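Local coordinates for diaminopimelate decarboxylase (Aquifex aeolicus, PDB 2P3E), which probably catalyses the pyridoxal-phosphate-dependent decarboxylation of meso-diaminopimelate to L-lysine, the step that completes the diaminopimelate route to this amino acid, at residues 41-46 with 286-291; 133-138 with 194-199; 33-38 with 308-313; 16-19 with 24-27; 243-248 with 254-259. All coordinates share one frame; numbering follows the deposited sequence.

Interaction 1 (41-46 with 286-291); sequences SNFIKE and GNAGIL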
# COMPACT_ATOMS: atom_id res chain seq x y z
N SER B 41 -11.39 -5.92 -22.12
CA SER B 41 -11.43 -7.36 -22.26
C SER B 41 -10.61 -7.83 -23.47
O SER B 41 -9.79 -8.77 -23.36
CB SER B 41 -12.88 -7.84 -22.38
OG SER B 41 -12.95 -9.24 -22.42
N ASN B 42 -10.81 -7.18 -24.62
CA ASN B 42 -10.15 -7.62 -25.85
C ASN B 42 -8.66 -7.34 -25.85
O ASN B 42 -7.90 -8.08 -26.48
CB ASN B 42 -10.82 -7.04 -27.10
CG ASN B 42 -12.07 -7.82 -27.47
OD1 ASN B 42 -12.00 -9.01 -27.77
ND2 ASN B 42 -13.23 -7.15 -27.40
N PHE B 43 -8.23 -6.29 -25.15
CA PHE B 43 -6.79 -6.06 -24.97
C PHE B 43 -6.13 -7.22 -24.22
O PHE B 43 -5.08 -7.73 -24.66
CB PHE B 43 -6.48 -4.74 -24.25
CG PHE B 43 -5.01 -4.39 -24.20
CD1 PHE B 43 -4.41 -3.66 -25.22
CD2 PHE B 43 -4.21 -4.83 -23.13
CE1 PHE B 43 -3.05 -3.34 -25.18
CE2 PHE B 43 -2.85 -4.50 -23.07
CZ PHE B 43 -2.27 -3.75 -24.11
N ILE B 44 -6.73 -7.62 -23.10
CA ILE B 44 -6.21 -8.73 -22.29
C ILE B 44 -6.09 -10.01 -23.13
O ILE B 44 -5.03 -10.66 -23.15
CB ILE B 44 -7.07 -8.98 -21.03
CG1 ILE B 44 -7.02 -7.77 -20.07
CG2 ILE B 44 -6.59 -10.22 -20.28
CD1 ILE B 44 -8.10 -7.78 -19.00
N LYS B 45 -7.18 -10.37 -23.81
CA LYS B 45 -7.24 -11.58 -24.64
C LYS B 45 -6.17 -11.56 -25.73
O LYS B 45 -5.52 -12.57 -25.96
CB LYS B 45 -8.64 -11.78 -25.27
CG LYS B 45 -9.78 -12.07 -24.28
CD LYS B 45 -11.16 -11.92 -24.97
CE LYS B 45 -12.31 -12.37 -24.06
NZ LYS B 45 -13.58 -12.49 -24.85
N GLU B 46 -6.01 -10.41 -26.38
CA GLU B 46 -5.07 -10.27 -27.49
C GLU B 46 -3.60 -10.28 -27.06
O GLU B 46 -2.75 -10.82 -27.78
CB GLU B 46 -5.35 -9.01 -28.32
CG GLU B 46 -6.58 -9.15 -29.19
CD GLU B 46 -7.14 -7.82 -29.67
OE1 GLU B 46 -6.41 -6.81 -29.66
OE2 GLU B 46 -8.33 -7.81 -30.06
N GLY B 286 -0.95 -4.61 -17.92
CA GLY B 286 -0.53 -3.22 -17.65
C GLY B 286 -1.32 -2.18 -18.41
O GLY B 286 -1.97 -1.32 -17.81
N ASN B 287 -1.28 -2.26 -19.74
CA ASN B 287 -2.02 -1.28 -20.56
C ASN B 287 -3.47 -1.66 -20.83
O ASN B 287 -4.19 -0.94 -21.53
CB ASN B 287 -1.27 -0.97 -21.85
CG ASN B 287 -0.24 0.12 -21.66
OD1 ASN B 287 -0.54 1.17 -21.09
ND2 ASN B 287 0.98 -0.12 -22.13
N ALA B 288 -3.89 -2.79 -20.25
CA ALA B 288 -5.28 -3.23 -20.32
C ALA B 288 -6.19 -2.38 -19.43
O ALA B 288 -7.40 -2.30 -19.67
CB ALA B 288 -5.38 -4.70 -19.87
N GLY B 289 -5.60 -1.78 -18.40
CA GLY B 289 -6.37 -1.04 -17.41
C GLY B 289 -6.02 0.43 -17.37
O GLY B 289 -4.86 0.82 -17.55
N ILE B 290 -7.05 1.25 -17.14
CA ILE B 290 -6.84 2.68 -16.96
C ILE B 290 -7.59 3.15 -15.71
O ILE B 290 -8.62 2.56 -15.33
CB ILE B 290 -7.24 3.52 -18.21
CG1 ILE B 290 -8.73 3.50 -18.47
CG2 ILE B 290 -6.49 3.06 -19.47
CD1 ILE B 290 -9.12 4.49 -19.52
N LEU B 291 -7.06 4.17 -15.05
CA LEU B 291 -7.67 4.68 -13.84
C LEU B 291 -8.32 6.03 -14.14
O LEU B 291 -7.64 6.96 -14.60
CB LEU B 291 -6.64 4.81 -12.71
CG LEU B 291 -7.08 5.44 -11.38
CD1 LEU B 291 -8.22 4.65 -10.73
CD2 LEU B 291 -5.87 5.54 -10.43
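Phe-43 and Ile-44, consecutive residues of the helix that starts at Ser-41, meet the turn at Asn-287 and Ala-288 by packing, with no hydrogen bond between the segments. Phe-43 comes first: with CG anti to the backbone N (chi1 -173°), its ring reaches across to the turn. The outer ring carbon CZ lies 3.7 Å from Asn-287 CB, and CD2 comes within 3.4 Å of Ala-288 CA. One face of the ring is laid over the backbone, with Asn-287 O 4.1 Å above the plane and over the ring centre. The side-chain amide of Asn-287 stands almost perpendicular to the ring, at 88°, and leads off to other partners, OD1 bonding Ser-373 OG and ND2 bonding Lys-248 O. One residue on, Ile-44 brings its CG1 branch to Ala-288 CB at 3.5 Å, tighter than ordinary van der Waals contact, so the small methyl is met by both helix side chains. Beyond this contact, Ile-44 also packs on Leu-72 and Leu-76 of helix 70-78 and on Ile-284 and Met-285 of helix 282-285. Ala-288 makes a backbone bond to Ser-40, placing the contact where strands 36-40 and 289-301 pair antiparallel just before helix 41-54 begins.

Interaction 2 (133-138 with 194-199); sequences QELDVL and ENLEIV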
# COMPACT_ATOMS: atom_id res chain seq x y z
N GLN B 133 16.63 -24.76 2.61
CA GLN B 133 15.75 -25.06 3.72
C GLN B 133 14.33 -25.35 3.23
O GLN B 133 13.67 -26.28 3.72
CB GLN B 133 15.78 -23.94 4.76
CG GLN B 133 15.07 -24.30 6.05
CD GLN B 133 15.35 -23.33 7.18
OE1 GLN B 133 15.74 -22.18 6.95
NE2 GLN B 133 15.15 -23.80 8.41
N GLU B 134 13.89 -24.59 2.22
CA GLU B 134 12.62 -24.83 1.54
C GLU B 134 12.55 -26.24 0.92
O GLU B 134 11.52 -26.87 0.97
CB GLU B 134 12.33 -23.75 0.48
CG GLU B 134 11.00 -23.94 -0.27
CD GLU B 134 10.78 -22.95 -1.42
OE1 GLU B 134 11.47 -21.90 -1.45
OE2 GLU B 134 9.94 -23.23 -2.31
N LEU B 135 13.65 -26.70 0.33
CA LEU B 135 13.74 -28.10 -0.13
C LEU B 135 13.40 -29.11 1.00
O LEU B 135 12.59 -30.00 0.80
CB LEU B 135 15.12 -28.40 -0.73
CG LEU B 135 15.50 -27.69 -2.05
CD1 LEU B 135 16.99 -27.86 -2.35
CD2 LEU B 135 14.68 -28.22 -3.19
N ASP B 136 14.02 -28.93 2.16
CA ASP B 136 13.83 -29.79 3.33
C ASP B 136 12.39 -29.74 3.84
O ASP B 136 11.77 -30.78 4.13
CB ASP B 136 14.79 -29.35 4.44
CG ASP B 136 16.23 -29.69 4.15
OD1 ASP B 136 16.47 -30.68 3.45
OD2 ASP B 136 17.13 -28.96 4.62
N VAL B 137 11.87 -28.51 3.94
CA VAL B 137 10.49 -28.25 4.36
C VAL B 137 9.47 -28.88 3.42
O VAL B 137 8.57 -29.60 3.87
CB VAL B 137 10.21 -26.73 4.53
CG1 VAL B 137 8.71 -26.48 4.78
CG2 VAL B 137 11.05 -26.16 5.66
N LEU B 138 9.61 -28.61 2.11
CA LEU B 138 8.75 -29.22 1.10
C LEU B 138 8.81 -30.74 1.14
O LEU B 138 7.79 -31.42 0.98
CB LEU B 138 9.15 -28.77 -0.31
CG LEU B 138 8.43 -27.66 -1.04
CD1 LEU B 138 9.01 -27.60 -2.46
CD2 LEU B 138 6.91 -27.87 -1.09
N GLU B 194 13.66 -37.95 -0.82
CA GLU B 194 12.79 -38.97 -1.41
C GLU B 194 11.37 -38.52 -1.81
O GLU B 194 10.76 -39.14 -2.67
CB GLU B 194 12.70 -40.20 -0.49
OE2 GLU B 194 14.60 -42.14 1.53
N ASN B 195 10.86 -37.46 -1.18
CA ASN B 195 9.50 -36.97 -1.49
C ASN B 195 9.43 -35.84 -2.52
O ASN B 195 8.35 -35.31 -2.79
CB ASN B 195 8.79 -36.54 -0.19
CG ASN B 195 8.89 -37.60 0.89
OD1 ASN B 195 8.57 -38.75 0.65
ND2 ASN B 195 9.37 -37.21 2.06
N LEU B 196 10.59 -35.47 -3.07
CA LEU B 196 10.64 -34.44 -4.12
C LEU B 196 10.90 -35.10 -5.44
O LEU B 196 11.63 -36.09 -5.53
CB LEU B 196 11.75 -33.43 -3.86
CG LEU B 196 11.75 -32.68 -2.54
CD1 LEU B 196 12.87 -31.67 -2.56
CD2 LEU B 196 10.37 -32.02 -2.28
N GLU B 197 10.31 -34.54 -6.48
CA GLU B 197 10.59 -34.96 -7.83
C GLU B 197 11.14 -33.75 -8.60
O GLU B 197 10.40 -32.76 -8.84
CB GLU B 197 9.31 -35.47 -8.47
CG GLU B 197 9.48 -36.03 -9.86
CD GLU B 197 8.16 -36.41 -10.49
OE1 GLU B 197 7.15 -36.50 -9.74
OE2 GLU B 197 8.14 -36.63 -11.72
N ILE B 198 12.41 -33.82 -8.98
CA ILE B 198 13.06 -32.76 -9.75
C ILE B 198 12.59 -32.77 -11.19
O ILE B 198 12.87 -33.72 -11.92
CB ILE B 198 14.60 -32.91 -9.71
CG1 ILE B 198 15.09 -32.81 -8.27
CG2 ILE B 198 15.27 -31.88 -10.65
CD1 ILE B 198 16.53 -33.30 -8.07
N VAL B 199 11.89 -31.72 -11.60
CA VAL B 199 11.30 -31.66 -12.96
C VAL B 199 11.65 -30.40 -13.77
O VAL B 199 11.36 -30.33 -14.97
CB VAL B 199 9.74 -31.78 -12.95
CG1 VAL B 199 9.27 -33.12 -12.33
CG2 VAL B 199 9.09 -30.60 -12.24
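Purely apolar helix-on-strand packing joins Leu-135 and Leu-138 of helix 132-145 to Leu-196, the first residue of strand 196-202. No hydrogen bond crosses between the segments, and the nearest CA atoms, Leu-138 CA and Leu-196 CA, are 7.6 Å apart, so side chains do the joining. Leu-196 points at the helix and divides its two methyls between successive turns. CD1 goes to Leu-135, where it lies 3.9 Å from CD2 and also touches the backbone, 3.8 Å from Leu-135 O. The other branch, CD2, lies 4.0 Å from Leu-138 CB and rests against the main chain there. Leu-196 has CG anti to the carbonyl carbon (chi1 -56°), which directs the fork toward the helix, and its side chain crosses that of Leu-135 at about a right angle. Both helix leucines also touch Ile-151 of strand 149-156, the strand lying between 126-129 and 196-202 in the sheet. On another side of the helix, Gln-133 OE1 bonds Leu-298 N of the second subunit. Helix 132-145 links the parallel neighbours 126-129 and 149-156 as a beta-alpha-beta crossover. Its packing also reaches 196-202, the sheet neighbour beyond 149-156, as part of the helix-over-strand layering of a TIM barrel, the fold of the pyridoxal-binding domain in this decarboxylase family.

Interaction 3 (33-38 with 308-313); sequences GTPLYV and IVDAGM
The flat carboxylate of Asp-310 receives Thr-34 at one oxygen and has Pro-35 over one face. Thr-34 OG1 donates to OD2 of Asp-310 at 2.5 Å, a short bond that uses the syn lone pair, on the side of the other oxygen. Over the face stands the pyrrolidine: Pro-35 CD lies 4.0 Å from Asp-310 CG, almost straight above it. The same ring extends past the carboxylate to the backbone, where Pro-35 CG sits 3.4 Å from Asp-310 O and 3.8 Å from Ala-311 CB. Asp-310 holds CG between its backbone N and carbonyl carbon (chi1 61°), directing the carboxylate toward Thr-34; the side chains of the two residues meet at about a right angle. Thr-34 O also comes within 3.4 Å of OD2 of Asp-310, but as a second acceptor it makes no bond. Around them, OD1 of Asp-310 bonds both Thr-293 OG1 and Gln-294 N of strand 289-301, with which strands 36-40 and 304-309 both pair antiparallel. The aspartate therefore ties the loop that enters strand 36-40 to the end of strand 304-309, and both to strand 289-301, in the beta domain. With a hydroxyl on OD2 and two further partners on OD1, the carboxylate is probably kept ionised, its charge spread over several polar contacts while the proline shields one face.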
# COMPACT_ATOMS: atom_id res chain seq x y z
N GLY B 33 -19.09 6.06 -10.73
CA GLY B 33 -18.35 6.91 -9.80
C GLY B 33 -16.84 6.87 -10.03
O GLY B 33 -16.34 6.06 -10.83
N THR B 34 -16.11 7.76 -9.36
CA THR B 34 -14.64 7.76 -9.39
C THR B 34 -14.12 7.72 -7.95
O THR B 34 -14.84 8.11 -7.04
CB THR B 34 -14.06 9.00 -10.14
OG1 THR B 34 -14.60 10.20 -9.57
CG2 THR B 34 -14.37 8.96 -11.64
N PRO B 35 -12.87 7.24 -7.74
CA PRO B 35 -11.97 6.61 -8.71
C PRO B 35 -12.56 5.34 -9.32
O PRO B 35 -13.33 4.64 -8.66
CB PRO B 35 -10.72 6.25 -7.87
CG PRO B 35 -10.81 7.13 -6.66
CD PRO B 35 -12.28 7.30 -6.39
N LEU B 36 -12.20 5.07 -10.58
CA LEU B 36 -12.70 3.92 -11.32
C LEU B 36 -11.59 3.25 -12.12
O LEU B 36 -10.92 3.91 -12.95
CB LEU B 36 -13.83 4.34 -12.29
CG LEU B 36 -14.60 3.24 -13.03
CD1 LEU B 36 -15.36 2.38 -12.03
CD2 LEU B 36 -15.58 3.82 -14.08
N TYR B 37 -11.38 1.96 -11.88
CA TYR B 37 -10.50 1.16 -12.74
C TYR B 37 -11.31 0.56 -13.88
O TYR B 37 -12.30 -0.14 -13.65
CB TYR B 37 -9.82 0.05 -11.94
CG TYR B 37 -8.51 0.47 -11.29
CD1 TYR B 37 -8.43 0.75 -9.92
CD2 TYR B 37 -7.35 0.58 -12.06
CE1 TYR B 37 -7.19 1.12 -9.33
CE2 TYR B 37 -6.14 0.96 -11.49
CZ TYR B 37 -6.06 1.23 -10.13
OH TYR B 37 -4.83 1.58 -9.60
N VAL B 38 -10.86 0.81 -15.10
CA VAL B 38 -11.57 0.33 -16.29
C VAL B 38 -10.62 -0.56 -17.10
O VAL B 38 -9.51 -0.14 -17.39
CB VAL B 38 -12.06 1.52 -17.17
CG1 VAL B 38 -12.83 1.00 -18.41
CG2 VAL B 38 -12.94 2.48 -16.35
N ILE B 308 -5.94 18.83 -7.97
CA ILE B 308 -6.24 17.88 -6.89
C ILE B 308 -7.39 16.99 -7.33
O ILE B 308 -8.47 17.49 -7.68
CB ILE B 308 -6.56 18.61 -5.56
CG1 ILE B 308 -5.38 19.52 -5.17
CG2 ILE B 308 -6.89 17.59 -4.43
CD1 ILE B 308 -5.68 20.58 -4.10
N VAL B 309 -7.16 15.68 -7.33
CA VAL B 309 -8.13 14.70 -7.83
C VAL B 309 -8.57 13.75 -6.72
O VAL B 309 -8.04 13.82 -5.61
CB VAL B 309 -7.58 13.91 -9.07
CG1 VAL B 309 -7.32 14.88 -10.24
CG2 VAL B 309 -6.29 13.12 -8.71
N ASP B 310 -9.53 12.86 -7.03
CA ASP B 310 -10.08 11.98 -5.98
C ASP B 310 -9.37 10.63 -5.85
O ASP B 310 -9.67 9.84 -4.96
CB ASP B 310 -11.62 11.83 -6.09
CG ASP B 310 -12.10 11.20 -7.41
OD1 ASP B 310 -11.29 10.78 -8.27
OD2 ASP B 310 -13.33 11.12 -7.57
N ALA B 311 -8.41 10.38 -6.73
CA ALA B 311 -7.60 9.17 -6.67
C ALA B 311 -6.22 9.53 -6.20
O ALA B 311 -5.65 10.55 -6.61
CB ALA B 311 -7.51 8.48 -8.04
N GLY B 312 -5.66 8.69 -5.34
CA GLY B 312 -4.32 8.95 -4.82
C GLY B 312 -3.47 7.71 -4.73
O GLY B 312 -3.74 6.67 -5.38
N MET B 313 -2.41 7.81 -3.92
CA MET B 313 -1.47 6.70 -3.75
C MET B 313 -2.16 5.46 -3.18
O MET B 313 -1.63 4.34 -3.30
CB MET B 313 -0.29 7.14 -2.88
CG MET B 313 -0.66 7.41 -1.42
SD MET B 313 0.74 8.05 -0.47
CE MET B 313 1.87 6.63 -0.45

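Interaction 4 (16-19 with 24-27); sequences GELF and SLKE
A water between Glu-17, Leu-18, Ser-24 and Lys-26 is gripped by four groups. It donates to Leu-18 O at 2.7 Å and to Glu-17 OE1 at 2.8 Å, accepts from Lys-26 N at 3.1 Å, and bonds Ser-24 OG at 3.0 Å. Leu-18 O has a second donor, Leu-25 N, 3.0 Å away and tilted 23° from the carbonyl plane. Ser-24 OG, placed anti to its own backbone nitrogen (chi1 160°), also accepts from Glu-27 N at 3.1 Å in a nearly straight bond of 172°. Glu-17 bends at chi2 and runs its carboxylate past the aliphatic part of Lys-26; the amine itself forms a salt bridge with Glu-332. Phe-19 pairs with Ser-24 in a non-hydrogen-bonded antiparallel bridge and lays a ring face over it, Ser-24 CB lying 4.0 Å from the ring centroid as a CH-pi contact. Replacing Phe-19 by alanine would probably uncover the Ser-24 backbone and deprive Arg-14 of its cation-pi partner. The pattern is that of a hairpin, strands 17-20 and 23-24, running directly into helix 25-32, with Ser-24 serving both as the last strand residue and as the helix N-cap.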
# COMPACT_ATOMS: atom_id res chain seq x y z
N GLY B 16 -13.97 14.64 -29.31
CA GLY B 16 -13.43 15.24 -28.08
C GLY B 16 -13.64 14.41 -26.81
O GLY B 16 -13.24 14.84 -25.73
N GLU B 17 -14.27 13.24 -26.95
CA GLU B 17 -14.58 12.37 -25.80
C GLU B 17 -13.81 11.05 -25.86
O GLU B 17 -13.79 10.38 -26.89
CB GLU B 17 -16.08 12.08 -25.72
CG GLU B 17 -16.95 13.28 -25.31
CD GLU B 17 -16.91 13.59 -23.81
OE1 GLU B 17 -16.28 12.83 -23.02
OE2 GLU B 17 -17.53 14.60 -23.42
N LEU B 18 -13.20 10.68 -24.73
CA LEU B 18 -12.40 9.45 -24.66
C LEU B 18 -13.30 8.22 -24.54
O LEU B 18 -14.23 8.19 -23.73
CB LEU B 18 -11.38 9.52 -23.51
CG LEU B 18 -10.30 8.42 -23.48
CD1 LEU B 18 -9.33 8.53 -24.65
CD2 LEU B 18 -9.52 8.45 -22.16
N PHE B 19 -13.02 7.22 -25.38
CA PHE B 19 -13.73 5.95 -25.40
C PHE B 19 -12.73 4.79 -25.22
O PHE B 19 -11.58 4.89 -25.66
CB PHE B 19 -14.47 5.76 -26.73
CG PHE B 19 -15.78 6.52 -26.84
CD1 PHE B 19 -16.99 5.86 -26.69
CD2 PHE B 19 -15.80 7.88 -27.11
CE1 PHE B 19 -18.21 6.56 -26.80
CE2 PHE B 19 -17.01 8.60 -27.21
CZ PHE B 19 -18.21 7.93 -27.05
N SER B 24 -17.85 5.17 -23.58
CA SER B 24 -17.38 6.49 -23.16
C SER B 24 -16.89 6.40 -21.71
O SER B 24 -17.59 5.91 -20.85
CB SER B 24 -18.56 7.48 -23.24
OG SER B 24 -18.32 8.61 -22.46
N LEU B 25 -15.68 6.89 -21.46
CA LEU B 25 -15.15 6.97 -20.10
C LEU B 25 -15.92 7.95 -19.24
O LEU B 25 -16.07 7.74 -18.04
CB LEU B 25 -13.65 7.29 -20.11
CG LEU B 25 -12.91 6.01 -20.54
CD1 LEU B 25 -11.53 6.33 -20.92
CD2 LEU B 25 -12.94 4.90 -19.45
N LYS B 26 -16.41 9.03 -19.84
CA LYS B 26 -17.24 9.97 -19.08
C LYS B 26 -18.54 9.32 -18.59
O LYS B 26 -18.93 9.50 -17.43
CB LYS B 26 -17.52 11.25 -19.87
CG LYS B 26 -18.32 12.28 -19.08
CD LYS B 26 -18.35 13.62 -19.80
CE LYS B 26 -19.03 14.67 -18.95
NZ LYS B 26 -19.32 15.91 -19.76
N GLU B 27 -19.21 8.56 -19.45
CA GLU B 27 -20.40 7.83 -19.01
C GLU B 27 -20.09 6.82 -17.90
O GLU B 27 -20.83 6.72 -16.93
CB GLU B 27 -21.11 7.13 -20.16
CG GLU B 27 -22.54 6.63 -19.77
CD GLU B 27 -23.54 7.78 -19.44
OE1 GLU B 27 -23.62 8.79 -20.19
OE2 GLU B 27 -24.26 7.67 -18.43
O HOH W 1 -15.80 10.14 -22.63

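Interaction 5 (243-248 with 254-259); sequences GGLGIK and KEPAPQ
Glu-255 and Leu-245 reach across between two arms of one loop whose touching parts run 143° apart. The glutamate crosses Ile-247 obliquely: CG lies between the backbone N and the carbonyl carbon (chi1 71°), and the chain is extended beyond it, carrying OE1 past Ile-247 CB at 3.5 Å to the backbone of the next residue. There Lys-248 N donates to Glu-255 OE1 at 2.9 Å, with an angle of 149° at the hydrogen, on the anti lone pair, away from the other oxygen. That other oxygen, OE2, is salt-bridged to Arg-47, so both ends of the carboxylate are engaged. A leucine in place of Glu-255 is likely to leave Lys-248 N without this acceptor and Arg-47 without this salt bridge. Leu-245 and Pro-256 slide past each other in opposite directions, Leu-245 CD2 resting 3.7 Å from Pro-256 CG. The other leucine branch, CD1, comes 4.0 Å from Ala-257 O. Between these two pairs Gly-246 O lies 3.7 Å from Pro-256 CD. It takes a bond from a water at 2.6 Å, and that water is linked only weakly to Pro-256 O. Gly-244, which by similarity binds pyridoxal phosphate, precedes Leu-245, and the Ile-247 side chain lies about 4 Å from that of Arg-282, which by similarity binds cofactor and substrate; the packing probably borders the active site. Leu-245 and Pro-258 touch Tyr-51 of helix 41-54, and Leu-210 and Ile-212 pack on Pro-256. The whole forms the lead from strand 238-240 into helix 258-269, whose first turn starts at Pro-258.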
# COMPACT_ATOMS: atom_id res chain seq x y z
N GLY B 243 8.96 -14.09 -16.46
CA GLY B 243 8.23 -13.03 -17.14
C GLY B 243 9.16 -11.85 -17.33
O GLY B 243 10.36 -12.03 -17.58
N GLY B 244 8.62 -10.65 -17.20
CA GLY B 244 9.44 -9.45 -17.17
C GLY B 244 9.47 -8.59 -18.43
O GLY B 244 10.06 -7.51 -18.41
N LEU B 245 8.86 -9.06 -19.52
CA LEU B 245 8.75 -8.21 -20.72
C LEU B 245 8.09 -6.89 -20.34
O LEU B 245 7.06 -6.89 -19.68
CB LEU B 245 7.94 -8.88 -21.82
CG LEU B 245 8.64 -9.65 -22.96
CD1 LEU B 245 7.71 -9.63 -24.17
CD2 LEU B 245 9.98 -9.06 -23.37
N GLY B 246 8.71 -5.77 -20.73
CA GLY B 246 8.21 -4.45 -20.38
C GLY B 246 7.10 -3.93 -21.27
O GLY B 246 6.85 -4.48 -22.36
N ILE B 247 6.45 -2.87 -20.81
CA ILE B 247 5.35 -2.27 -21.56
C ILE B 247 5.62 -0.80 -21.74
O ILE B 247 6.49 -0.22 -21.10
CB ILE B 247 3.97 -2.44 -20.86
CG1 ILE B 247 3.94 -1.70 -19.51
CG2 ILE B 247 3.59 -3.91 -20.73
CD1 ILE B 247 2.52 -1.57 -18.90
N LYS B 248 4.83 -0.19 -22.61
CA LYS B 248 4.94 1.24 -22.86
C LYS B 248 4.35 2.00 -21.69
O LYS B 248 3.16 1.90 -21.40
CB LYS B 248 4.25 1.60 -24.18
CG LYS B 248 4.42 3.09 -24.60
CD LYS B 248 3.39 3.48 -25.67
CE LYS B 248 3.69 4.86 -26.25
NZ LYS B 248 4.92 4.82 -27.10
N LYS B 254 9.29 2.19 -26.48
CA LYS B 254 8.92 1.26 -27.53
C LYS B 254 8.92 -0.12 -26.90
O LYS B 254 9.99 -0.61 -26.53
CB LYS B 254 9.92 1.31 -28.68
CG LYS B 254 9.58 0.34 -29.82
N GLU B 255 7.75 -0.73 -26.74
CA GLU B 255 7.72 -2.02 -26.03
C GLU B 255 8.03 -3.19 -26.97
O GLU B 255 7.68 -3.15 -28.15
CB GLU B 255 6.38 -2.24 -25.32
CG GLU B 255 5.20 -2.50 -26.25
CD GLU B 255 3.89 -2.73 -25.52
OE1 GLU B 255 3.71 -2.24 -24.38
OE2 GLU B 255 3.02 -3.41 -26.11
N PRO B 256 8.71 -4.23 -26.45
CA PRO B 256 8.96 -5.42 -27.25
C PRO B 256 7.67 -6.25 -27.36
O PRO B 256 6.78 -6.09 -26.52
CB PRO B 256 10.03 -6.16 -26.44
CG PRO B 256 9.71 -5.78 -25.00
CD PRO B 256 9.29 -4.33 -25.10
N ALA B 257 7.55 -7.07 -28.40
CA ALA B 257 6.42 -7.98 -28.56
C ALA B 257 6.84 -9.39 -28.14
O ALA B 257 8.04 -9.70 -28.16
CB ALA B 257 5.94 -7.99 -30.01
N PRO B 258 5.88 -10.23 -27.74
CA PRO B 258 6.24 -11.63 -27.52
C PRO B 258 6.98 -12.25 -28.71
O PRO B 258 7.93 -13.00 -28.51
CB PRO B 258 4.88 -12.31 -27.30
CG PRO B 258 4.05 -11.23 -26.67
CD PRO B 258 4.46 -9.97 -27.39
N GLN B 259 6.56 -11.93 -29.93
CA GLN B 259 7.26 -12.45 -31.13
C GLN B 259 8.73 -12.05 -31.19
O GLN B 259 9.55 -12.83 -31.71
CB GLN B 259 6.54 -12.05 -32.44
CG GLN B 259 7.07 -12.85 -33.65
CD GLN B 259 6.90 -14.36 -33.49
OE1 GLN B 259 5.79 -14.86 -33.24
NE2 GLN B 259 7.99 -15.10 -33.64
O HOH W 2 5.10 -5.85 -23.68

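In the fold
Along the chain interaction 4 closes first; then segments 33-38 and 41-46 open interactions 3 and 1, which close only at 308-313 and 286-291, after interactions 2 and 5 are complete. Interactions 1, 3 and 4 cluster, with centres 16 to 18 Å apart. Strands 36-40 and 289-301 pair in one sheet, where Ile-290 N approaches Val-38 O at 2.8 Å, and Leu-25 packs on Ile-290 and Val-38. Interaction 5 touches interaction 1, where Gly-286 CA packs on Ile-247 CD1. Interaction 2 stands apart in the pyridoxal-binding barrel, its centre about 38 Å from that of interaction 1. Interaction 1 thus joins early and late chain near the meeting of barrel and beta domain, interaction 3 within the latter.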